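Local structure of Non-canonical purine NTP pyrophosphatase (Staphylococcus aureus, 4BNQ) at residues 3-13 against 62-70; 114-122 against 177-185. The protein probably hydrolyses non-canonical purine nucleoside triphosphates such as XTP, dITP and ITP to their monophosphates and diphosphate, cleansing the nucleotide pool with the help of magnesium. All blocks are in the same frame, centred on the assembly; numbering follows the deposited sequence.

In this HAM1-family enzyme the two contacts illustrate how two neighbouring strands of one sheet are tied to different partners, one to a further strand, the other to a helix. Both are largely buried, and their centres lie about 11 Å apart. Strand 64-73, used by contact 1, is the antiparallel neighbour of strand 112-123, used by contact 2, and a probable backbone hydrogen bond from Val64 N to Ser122 O (2.8 Å) helps tie them together. Contact 1 passes from an aliphatic strand pair to a polar, phosphate-holding end. Contact 2 is a helix laid on the sheet, aromatic at one end and aliphatic at the other. The salt bridge between Asp67 and Arg178 joins them beside the predicted substrate site.

Contact 1. Residues 3-13 against 62-70; sequences EIVIASNNQGK and KTVIADDSG. With PO4 (phosphate ion), chain C.
Lys13 and Asp67 meet obliquely at the polar end of this contact, the lysine ammonium sitting above the carboxylate plane of the aspartate. Lys13 NZ lies 3.0 Å from Asp67 OD1 in a salt bridge and also bonds Asp67 O from above the carbonyl plane. Asp67 CG stands trans to the backbone N (chi1 172°), which swings the carboxylate under the extended lysine chain. OD1 takes a second bond on its syn side from Ser69 OG at 2.6 Å, while OD2 pairs with Arg178; both oxygens are thus held and the group's rotation is fixed.

Further back, strands 3-6 and 64-70 run roughly parallel at 43° and share a single bridge, Ile6 with Ile65. Ile65 N donates to Val5 O (2.9 Å) and Ala7 N to Ile65 O (2.6 Å). Flanking this bridge, the side chains of Ile6 and Ile65 run alongside each other in one direction, with their CG1 atoms 3.8 Å apart. Ile4 instead crosses Ile65 at about a right angle, CD1 against CD1. That meeting depends on the Ile65 CG1 branch lying between its backbone N and carbonyl carbon (chi1 64°). Val5 and Val64 touch through their CG1 methyls, and Ala7 CB rests against Ala66 CB. A water bridges Val5 N and Thr63 O where the strands splay.

Beyond the strand, Asn10 caps helix 11-20, its OD1 accepting from Lys13 N. The bound phosphate, probably from the crystallisation liquor, is gripped by Ser8 OG, Asn9 N and Lys13 NZ (2.8 Å to O1), with Lys52 as a further donor. Since residues 8-13 are predicted to bind substrate, the ion may mark where a substrate phosphate binds, and Asp67 appears to position Lys13 as a second-shell residue.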
# COMPACT_ATOMS: atom_id res chain seq x y z
N GLU A 3 -18.79 11.66 -10.27
CA GLU A 3 -18.10 12.87 -9.84
C GLU A 3 -17.50 12.73 -8.45
O GLU A 3 -18.12 12.15 -7.55
CB GLU A 3 -19.08 14.04 -9.78
CG GLU A 3 -19.14 14.90 -11.01
CD GLU A 3 -20.21 15.97 -10.89
OE1 GLU A 3 -20.82 16.10 -9.80
OE2 GLU A 3 -20.44 16.70 -11.88
N ILE A 4 -16.32 13.31 -8.27
CA ILE A 4 -15.76 13.41 -6.93
C ILE A 4 -15.26 14.83 -6.64
O ILE A 4 -14.50 15.42 -7.42
CB ILE A 4 -14.68 12.33 -6.68
CG1 ILE A 4 -14.33 12.28 -5.20
CG2 ILE A 4 -13.45 12.58 -7.53
CD1 ILE A 4 -13.45 11.11 -4.84
N VAL A 5 -15.72 15.40 -5.53
CA VAL A 5 -15.29 16.73 -5.13
C VAL A 5 -14.13 16.61 -4.16
O VAL A 5 -14.21 15.91 -3.14
CB VAL A 5 -16.44 17.51 -4.49
CG1 VAL A 5 -15.94 18.88 -3.99
CG2 VAL A 5 -17.62 17.66 -5.48
N ILE A 6 -13.03 17.27 -4.49
CA ILE A 6 -11.86 17.21 -3.62
C ILE A 6 -11.58 18.55 -2.94
O ILE A 6 -11.29 19.56 -3.60
CB ILE A 6 -10.63 16.76 -4.40
CG1 ILE A 6 -10.95 15.43 -5.13
CG2 ILE A 6 -9.45 16.61 -3.47
CD1 ILE A 6 -9.89 15.00 -6.06
N ALA A 7 -11.65 18.56 -1.61
CA ALA A 7 -11.53 19.79 -0.84
C ALA A 7 -10.06 20.11 -0.61
O ALA A 7 -9.57 20.12 0.52
CB ALA A 7 -12.26 19.67 0.45
N SER A 8 -9.34 20.35 -1.70
CA SER A 8 -7.95 20.74 -1.61
C SER A 8 -7.71 21.89 -2.55
O SER A 8 -8.22 21.89 -3.69
CB SER A 8 -7.06 19.57 -2.01
OG SER A 8 -5.71 19.97 -1.93
N ASN A 9 -6.93 22.87 -2.06
CA ASN A 9 -6.53 24.05 -2.83
C ASN A 9 -5.25 23.79 -3.60
O ASN A 9 -4.77 24.65 -4.33
CB ASN A 9 -6.26 25.25 -1.91
CG ASN A 9 -7.53 25.85 -1.33
OD1 ASN A 9 -8.58 25.84 -1.97
ND2 ASN A 9 -7.44 26.36 -0.11
N ASN A 10 -4.68 22.61 -3.41
CA ASN A 10 -3.39 22.32 -4.00
C ASN A 10 -3.59 21.74 -5.40
O ASN A 10 -4.11 20.63 -5.56
CB ASN A 10 -2.61 21.36 -3.10
CG ASN A 10 -1.19 21.11 -3.58
OD1 ASN A 10 -0.95 20.82 -4.75
ND2 ASN A 10 -0.24 21.20 -2.66
N GLN A 11 -3.18 22.50 -6.41
CA GLN A 11 -3.41 22.11 -7.80
C GLN A 11 -2.60 20.88 -8.19
O GLN A 11 -3.01 20.13 -9.08
CB GLN A 11 -3.14 23.28 -8.75
CG GLN A 11 -4.07 24.47 -8.53
CD GLN A 11 -5.52 24.15 -8.86
OE1 GLN A 11 -5.80 23.24 -9.65
NE2 GLN A 11 -6.45 24.88 -8.25
N GLY A 12 -1.46 20.68 -7.53
CA GLY A 12 -0.64 19.49 -7.72
C GLY A 12 -1.39 18.25 -7.28
O GLY A 12 -1.44 17.26 -8.02
N LYS A 13 -1.99 18.30 -6.09
CA LYS A 13 -2.82 17.21 -5.60
C LYS A 13 -3.98 16.90 -6.56
O LYS A 13 -4.23 15.73 -6.87
CB LYS A 13 -3.38 17.52 -4.21
CG LYS A 13 -2.35 17.60 -3.11
CD LYS A 13 -3.05 17.58 -1.76
CE LYS A 13 -2.08 17.94 -0.62
NZ LYS A 13 -2.84 18.18 0.64
N LYS A 62 -22.77 18.02 0.23
CA LYS A 62 -22.33 16.95 -0.66
C LYS A 62 -21.29 16.10 0.07
O LYS A 62 -20.62 16.58 1.00
CB LYS A 62 -21.59 17.52 -1.89
CG LYS A 62 -22.39 18.26 -2.93
CD LYS A 62 -21.58 18.28 -4.26
CE LYS A 62 -22.51 18.43 -5.48
NZ LYS A 62 -21.81 18.30 -6.79
N THR A 63 -21.11 14.87 -0.39
CA THR A 63 -19.93 14.10 -0.05
C THR A 63 -18.68 14.68 -0.74
O THR A 63 -18.70 15.01 -1.93
CB THR A 63 -20.10 12.63 -0.48
OG1 THR A 63 -21.11 12.03 0.34
CG2 THR A 63 -18.79 11.87 -0.30
N VAL A 64 -17.59 14.83 0.02
CA VAL A 64 -16.32 15.28 -0.56
C VAL A 64 -15.15 14.49 0.05
O VAL A 64 -15.32 13.77 1.04
CB VAL A 64 -16.06 16.77 -0.28
CG1 VAL A 64 -17.33 17.60 -0.50
CG2 VAL A 64 -15.56 16.94 1.13
N ILE A 65 -13.97 14.63 -0.54
CA ILE A 65 -12.77 14.13 0.12
C ILE A 65 -11.75 15.24 0.30
O ILE A 65 -11.68 16.19 -0.47
CB ILE A 65 -12.11 12.97 -0.63
CG1 ILE A 65 -11.61 13.43 -2.00
CG2 ILE A 65 -13.06 11.80 -0.76
CD1 ILE A 65 -10.80 12.35 -2.75
N ALA A 66 -10.91 15.10 1.31
CA ALA A 66 -9.80 16.00 1.48
C ALA A 66 -8.54 15.19 1.69
O ALA A 66 -8.60 13.97 1.89
CB ALA A 66 -10.04 16.95 2.63
N ASP A 67 -7.41 15.88 1.65
CA ASP A 67 -6.11 15.24 1.64
C ASP A 67 -5.18 16.08 2.53
O ASP A 67 -5.09 17.30 2.36
CB ASP A 67 -5.60 15.20 0.20
CG ASP A 67 -4.15 14.72 0.07
OD1 ASP A 67 -3.25 15.22 0.78
OD2 ASP A 67 -3.90 13.85 -0.77
N ASP A 68 -4.52 15.43 3.47
CA ASP A 68 -3.43 16.10 4.17
C ASP A 68 -2.22 15.20 4.17
O ASP A 68 -2.25 14.10 4.73
CB ASP A 68 -3.81 16.51 5.59
CG ASP A 68 -2.92 17.61 6.13
OD1 ASP A 68 -3.08 18.77 5.69
OD2 ASP A 68 -2.04 17.34 6.97
N SER A 69 -1.15 15.66 3.52
CA SER A 69 0.02 14.83 3.27
C SER A 69 1.28 15.56 3.74
O SER A 69 1.28 16.77 3.90
CB SER A 69 0.15 14.54 1.78
OG SER A 69 -1.01 13.93 1.24
N GLY A 70 2.35 14.81 3.92
CA GLY A 70 3.62 15.39 4.31
C GLY A 70 4.78 14.42 4.19
O GLY A 70 4.63 13.27 3.78
P PO4 C . -4.47 21.43 0.91
O1 PO4 C . -4.92 20.05 0.41
O2 PO4 C . -3.03 21.66 0.53
O3 PO4 C . -4.60 21.46 2.42
O4 PO4 C . -5.34 22.51 0.31
O HOH W 1 -17.39 14.08 -4.20
O HOH W 2 -7.34 18.83 1.18
O HOH W 3 -1.42 18.75 2.87

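Contact 2. Residues 114-122 against 177-185; sequences QFVCVISMS and HRRNAINLL
Helix 177-185 runs over strand 114-122 in broadly the same direction, at 34°, the short axes approaching to 7.2 Å and Cys117 and Arg178 having the nearest CA atoms, 5.4 Å apart. No hydrogen bond crosses; side chains do the joining. At the helix start, the rings of Phe115 and His177 form an offset stack, centroids 4.6 Å apart and planes at 14°. The rings are slipped: Phe115 CB lies over the imidazole face, a CH-pi contact 3.6 Å from the ring centroid, while His177 CE1 lies over the phenyl ring. His177 CG sits between its backbone N and carbonyl carbon (chi1 53°), which carries the imidazole forward against the strand, with Val116 O at its edge. Phe155 stacks on Phe115 in turn.

One step along, Cys117 SG touches Arg178 CA and lies 3.9 Å from Ala181 CB. The methyl of Ala181 packs against Cys117 O and also receives Ile119 CG1 at 3.7 Å. Ile182 CD1 reaches that same branch obliquely, and the side chains of Met121 and Leu185 cross at about a right angle, SD against CD1.

Arg178 forms salt bridges with Asp67 on neighbouring strand 64-73 and with Asp16 of helix 11-20. His177 ND1 is buried without a partner in the model; Phe115 covers one imidazole face. The apolar seam probably sets the helix so that His177 and Arg178, both predicted to bind substrate, are presented at the pocket.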
# COMPACT_ATOMS: atom_id res chain seq x y z
N GLN A 114 9.90 9.26 4.42
CA GLN A 114 8.67 8.58 4.06
C GLN A 114 7.66 9.64 3.67
O GLN A 114 7.58 10.70 4.30
CB GLN A 114 8.18 7.83 5.30
CG GLN A 114 6.95 6.99 5.13
CD GLN A 114 6.45 6.47 6.46
OE1 GLN A 114 6.32 7.24 7.43
NE2 GLN A 114 6.17 5.17 6.53
N PHE A 115 6.90 9.38 2.61
CA PHE A 115 5.81 10.27 2.24
C PHE A 115 4.53 9.70 2.82
O PHE A 115 4.28 8.49 2.72
CB PHE A 115 5.64 10.32 0.73
CG PHE A 115 6.20 11.55 0.09
CD1 PHE A 115 6.08 12.78 0.69
CD2 PHE A 115 6.83 11.47 -1.15
CE1 PHE A 115 6.59 13.91 0.08
CE2 PHE A 115 7.35 12.59 -1.75
CZ PHE A 115 7.23 13.81 -1.14
N VAL A 116 3.72 10.56 3.42
CA VAL A 116 2.50 10.11 4.07
C VAL A 116 1.29 10.85 3.50
O VAL A 116 1.34 12.05 3.29
CB VAL A 116 2.60 10.31 5.60
CG1 VAL A 116 1.30 9.94 6.27
CG2 VAL A 116 3.75 9.46 6.17
N CYS A 117 0.21 10.12 3.22
CA CYS A 117 -1.02 10.72 2.75
C CYS A 117 -2.23 10.17 3.48
O CYS A 117 -2.47 8.96 3.48
CB CYS A 117 -1.22 10.49 1.25
SG CYS A 117 -2.92 10.91 0.72
N VAL A 118 -2.99 11.07 4.11
CA VAL A 118 -4.27 10.71 4.71
C VAL A 118 -5.42 11.35 3.95
O VAL A 118 -5.48 12.56 3.80
CB VAL A 118 -4.37 11.12 6.17
CG1 VAL A 118 -5.78 10.82 6.69
CG2 VAL A 118 -3.32 10.39 7.00
N ILE A 119 -6.34 10.51 3.46
CA ILE A 119 -7.53 10.95 2.74
C ILE A 119 -8.72 10.82 3.69
O ILE A 119 -8.92 9.76 4.26
CB ILE A 119 -7.80 10.03 1.53
CG1 ILE A 119 -6.65 10.11 0.52
CG2 ILE A 119 -9.12 10.37 0.84
CD1 ILE A 119 -6.54 11.44 -0.21
N SER A 120 -9.50 11.88 3.88
CA SER A 120 -10.75 11.72 4.63
C SER A 120 -11.98 11.96 3.75
O SER A 120 -12.01 12.90 2.96
CB SER A 120 -10.79 12.62 5.86
OG SER A 120 -10.94 13.96 5.48
N MET A 121 -12.99 11.10 3.90
CA MET A 121 -14.24 11.28 3.18
C MET A 121 -15.33 11.75 4.14
O MET A 121 -15.50 11.20 5.22
CB MET A 121 -14.66 9.96 2.51
CG MET A 121 -15.98 10.03 1.74
SD MET A 121 -16.33 8.51 0.79
CE MET A 121 -16.12 9.23 -0.81
N SER A 122 -16.06 12.78 3.74
CA SER A 122 -17.12 13.30 4.58
C SER A 122 -18.33 13.61 3.74
O SER A 122 -18.21 13.89 2.54
CB SER A 122 -16.66 14.56 5.31
OG SER A 122 -15.50 14.27 6.06
N HIS A 177 2.22 7.60 -2.21
CA HIS A 177 1.49 7.51 -0.95
C HIS A 177 0.00 7.84 -1.13
O HIS A 177 -0.86 7.26 -0.45
CB HIS A 177 2.14 8.47 0.07
CG HIS A 177 2.30 9.87 -0.42
ND1 HIS A 177 2.99 10.18 -1.59
CD2 HIS A 177 1.87 11.04 0.08
CE1 HIS A 177 2.96 11.48 -1.77
NE2 HIS A 177 2.30 12.04 -0.77
N ARG A 178 -0.29 8.75 -2.04
CA ARG A 178 -1.66 9.14 -2.33
C ARG A 178 -2.36 8.03 -3.11
O ARG A 178 -3.53 7.76 -2.88
CB ARG A 178 -1.67 10.46 -3.10
CG ARG A 178 -3.04 11.07 -3.35
CD ARG A 178 -2.97 12.62 -3.37
NE ARG A 178 -1.66 13.09 -3.80
CZ ARG A 178 -0.83 13.81 -3.06
NH1 ARG A 178 -1.15 14.21 -1.83
NH2 ARG A 178 0.35 14.12 -3.57
N ARG A 179 -1.66 7.37 -4.03
CA ARG A 179 -2.23 6.21 -4.70
C ARG A 179 -2.59 5.15 -3.68
O ARG A 179 -3.65 4.53 -3.76
CB ARG A 179 -1.27 5.63 -5.74
CG ARG A 179 -1.72 4.28 -6.29
CD ARG A 179 -3.06 4.39 -7.00
NE ARG A 179 -3.64 3.09 -7.30
CZ ARG A 179 -3.63 2.52 -8.49
NH1 ARG A 179 -3.07 3.16 -9.52
NH2 ARG A 179 -4.19 1.33 -8.67
N ASN A 180 -1.71 4.94 -2.70
CA ASN A 180 -1.95 3.89 -1.71
C ASN A 180 -3.14 4.19 -0.81
O ASN A 180 -3.90 3.29 -0.47
CB ASN A 180 -0.70 3.63 -0.85
CG ASN A 180 0.35 2.85 -1.60
OD1 ASN A 180 0.05 2.16 -2.56
ND2 ASN A 180 1.60 2.97 -1.16
N ALA A 181 -3.30 5.45 -0.41
CA ALA A 181 -4.44 5.85 0.39
C ALA A 181 -5.73 5.69 -0.39
O ALA A 181 -6.74 5.26 0.16
CB ALA A 181 -4.30 7.30 0.80
N ILE A 182 -5.71 6.07 -1.66
CA ILE A 182 -6.91 6.02 -2.48
C ILE A 182 -7.33 4.56 -2.74
O ILE A 182 -8.52 4.29 -2.87
CB ILE A 182 -6.73 6.76 -3.81
CG1 ILE A 182 -6.61 8.26 -3.57
CG2 ILE A 182 -7.91 6.52 -4.74
CD1 ILE A 182 -7.90 8.90 -3.05
N ASN A 183 -6.36 3.64 -2.78
CA ASN A 183 -6.67 2.21 -2.97
C ASN A 183 -7.53 1.68 -1.84
O ASN A 183 -8.47 0.92 -2.06
CB ASN A 183 -5.40 1.35 -3.10
CG ASN A 183 -4.74 1.47 -4.46
OD1 ASN A 183 -5.36 1.88 -5.45
ND2 ASN A 183 -3.45 1.10 -4.53
N LEU A 184 -7.21 2.12 -0.62
CA LEU A 184 -8.03 1.79 0.54
C LEU A 184 -9.40 2.45 0.42
O LEU A 184 -10.42 1.85 0.79
CB LEU A 184 -7.34 2.22 1.84
CG LEU A 184 -6.03 1.52 2.23
CD1 LEU A 184 -5.28 2.33 3.31
CD2 LEU A 184 -6.31 0.10 2.71
N LEU A 185 -9.44 3.67 -0.12
CA LEU A 185 -10.73 4.36 -0.33
C LEU A 185 -11.58 3.61 -1.34
O LEU A 185 -12.75 3.33 -1.09
CB LEU A 185 -10.53 5.80 -0.81
CG LEU A 185 -11.82 6.52 -1.24
CD1 LEU A 185 -12.73 6.71 -0.03
CD2 LEU A 185 -11.53 7.88 -1.90